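PDB 2RHM: putative kinase from Chloroflexus aurantiacus, which is of unknown function but has the P-loop nucleoside triphosphate hydrolase fold and may act as a kinase that binds a nucleotide through its P-loop. Local coordinates for residues P106-C111 with L156-P161. Sequence-based numbering, arbitrary orientation.
Sequences PIQIRC and LPLGGP
Q108 meets the backbone of L156 with its carboxamide, gripping the residue at both polar atoms. Q108 OE1 accepts from L156 N at 2.8 Å, on a lone pair in the carbonyl plane, while Q108 NE2 donates a hydrogen bond to L156 O, also at 2.8 Å and nearly straight at 165°. That acceptor lies almost exactly in the amide plane of Q108, so the two bonds together fix the flip and rotation of the group. The side chain gets there fully extended, with CG anti to the backbone N (chi1 -171°). A water accepting from Q108 NE2 lies within bonding distance of G159 O and P161 O. Beside it the main chains join directly, Q108 N to P161 O at 3.0 Å, just before 162-166 pairs with 105-112 as the outermost strand of the parallel sheet within this chain. Apolar contacts add to this: the P106 ring lies against L158, CB to CB 4.1 Å, and P106 CG comes 3.5 Å from G159 O. CD of P161 sits 3.5 Å from P106 O, and a side chain on G160 would run into that same carbonyl. L156 and L158 also rest on helix 88-101. Shortened to an alanine here, the Q108 side chain would leave L156 N and O without these partners, and the 156-158 part of the loop would probably be less firmly held. With both N-H groups of NE2 engaged and OE1 accepting from L156 N, the buried amide has its main polar atoms met, and it holds this irregular loop by neutral, two-way bonding to a single residue.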
loop_
_atom_site.group_PDB
_atom_site.type_symbol
_atom_site.label_atom_id
_atom_site.label_comp_id
_atom_site.label_asym_id
_atom_site.label_seq_id
_atom_site.Cartn_x
_atom_site.Cartn_y
_atom_site.Cartn_z
ATOM N N PRO B 106 -6.636 10.789 14.786
ATOM C CA PRO B 106 -7.720 9.934 14.290
ATOM C C PRO B 106 -9.075 10.607 14.121
ATOM O O PRO B 106 -9.473 11.455 14.939
ATOM C CB PRO B 106 -7.823 8.853 15.363
ATOM C CG PRO B 106 -7.485 9.584 16.619
ATOM C CD PRO B 106 -6.407 10.590 16.233
ATOM N N ILE B 107 -9.761 10.221 13.047
ATOM C CA ILE B 107 -11.142 10.604 12.789
ATOM C C ILE B 107 -11.802 9.290 12.391
ATOM O O ILE B 107 -11.285 8.594 11.531
ATOM C CB ILE B 107 -11.263 11.606 11.647
ATOM C CG1 ILE B 107 -10.506 12.904 11.988
ATOM C CG2 ILE B 107 -12.759 11.903 11.377
ATOM C CD1 ILE B 107 -10.404 13.868 10.817
ATOM N N GLN B 108 -12.920 8.933 13.009
ATOM C CA GLN B 108 -13.509 7.621 12.786
ATOM C C GLN B 108 -14.962 7.688 12.347
ATOM O O GLN B 108 -15.753 8.476 12.891
ATOM C CB GLN B 108 -13.375 6.740 14.043
ATOM C CG GLN B 108 -13.762 5.277 13.817
ATOM C CD GLN B 108 -13.439 4.348 15.006
ATOM O OE1 GLN B 108 -13.631 3.136 14.908
ATOM N NE2 GLN B 108 -12.943 4.910 16.113
ATOM N N ILE B 109 -15.263 6.938 11.297
ATOM C CA ILE B 109 -16.635 6.775 10.794
ATOM C C ILE B 109 -17.006 5.298 10.866
ATOM O O ILE B 109 -16.295 4.425 10.331
ATOM C CB ILE B 109 -16.805 7.282 9.359
ATOM C CG1 ILE B 109 -16.364 8.734 9.257
ATOM C CG2 ILE B 109 -18.265 7.151 8.923
ATOM C CD1 ILE B 109 -16.451 9.284 7.913
ATOM N N ARG B 110 -18.094 5.023 11.577
ATOM C CA ARG B 110 -18.586 3.675 11.741
ATOM C C ARG B 110 -19.883 3.531 10.960
ATOM O O ARG B 110 -20.810 4.310 11.136
ATOM C CB ARG B 110 -18.830 3.322 13.203
ATOM C CG ARG B 110 -19.528 1.981 13.317
ATOM C CD ARG B 110 -19.859 1.602 14.711
ATOM N NE ARG B 110 -20.771 2.540 15.358
ATOM C CZ ARG B 110 -21.407 2.277 16.491
ATOM N NH1 ARG B 110 -21.247 1.107 17.081
ATOM N NH2 ARG B 110 -22.222 3.176 17.030
ATOM N N CYS B 111 -19.926 2.546 10.070
ATOM C CA CYS B 111 -21.129 2.280 9.310
ATOM C C CYS B 111 -21.903 1.163 9.961
ATOM O O CYS B 111 -21.309 0.225 10.458
ATOM C CB CYS B 111 -20.771 1.873 7.888
ATOM S SG CYS B 111 -19.874 3.144 7.018
ATOM N N LEU B 156 -13.227 1.546 17.175
ATOM C CA LEU B 156 -11.929 1.465 17.840
ATOM C C LEU B 156 -11.825 2.587 18.869
ATOM O O LEU B 156 -12.191 3.719 18.590
ATOM C CB LEU B 156 -10.767 1.517 16.873
ATOM C CG LEU B 156 -10.718 0.431 15.800
ATOM C CD1 LEU B 156 -9.526 0.601 14.902
ATOM C CD2 LEU B 156 -10.718 -0.945 16.442
ATOM N N PRO B 157 -11.298 2.282 20.049
ATOM C CA PRO B 157 -11.210 3.307 21.082
ATOM C C PRO B 157 -9.961 4.196 20.918
ATOM O O PRO B 157 -9.062 4.170 21.759
ATOM C CB PRO B 157 -11.130 2.480 22.366
ATOM C CG PRO B 157 -10.472 1.254 21.969
ATOM C CD PRO B 157 -10.783 0.989 20.523
ATOM N N LEU B 158 -9.946 5.007 19.859
ATOM C CA LEU B 158 -8.757 5.768 19.456
ATOM C C LEU B 158 -8.736 7.197 19.990
ATOM O O LEU B 158 -7.709 7.884 19.922
ATOM C CB LEU B 158 -8.728 5.849 17.925
ATOM C CG LEU B 158 -8.692 4.534 17.149
ATOM C CD1 LEU B 158 -8.645 4.820 15.675
ATOM C CD2 LEU B 158 -7.498 3.695 17.568
ATOM N N GLY B 159 -9.853 7.640 20.544
ATOM C CA GLY B 159 -9.987 9.022 20.880
ATOM C C GLY B 159 -10.354 9.702 19.579
ATOM O O GLY B 159 -10.401 9.087 18.510
ATOM N N GLY B 160 -10.629 10.977 19.658
ATOM C CA GLY B 160 -10.992 11.694 18.468
ATOM C C GLY B 160 -12.443 11.491 18.128
ATOM O O GLY B 160 -13.146 10.698 18.750
ATOM N N PRO B 161 -12.903 12.232 17.137
ATOM C CA PRO B 161 -14.303 12.213 16.763
ATOM C C PRO B 161 -14.739 10.894 16.142
ATOM O O PRO B 161 -13.935 10.192 15.526
ATOM C CB PRO B 161 -14.415 13.354 15.743
ATOM C CG PRO B 161 -13.088 13.659 15.314
ATOM C CD PRO B 161 -12.117 13.186 16.339
HETATM O O HOH W 1 -12.358 8.009 16.829
#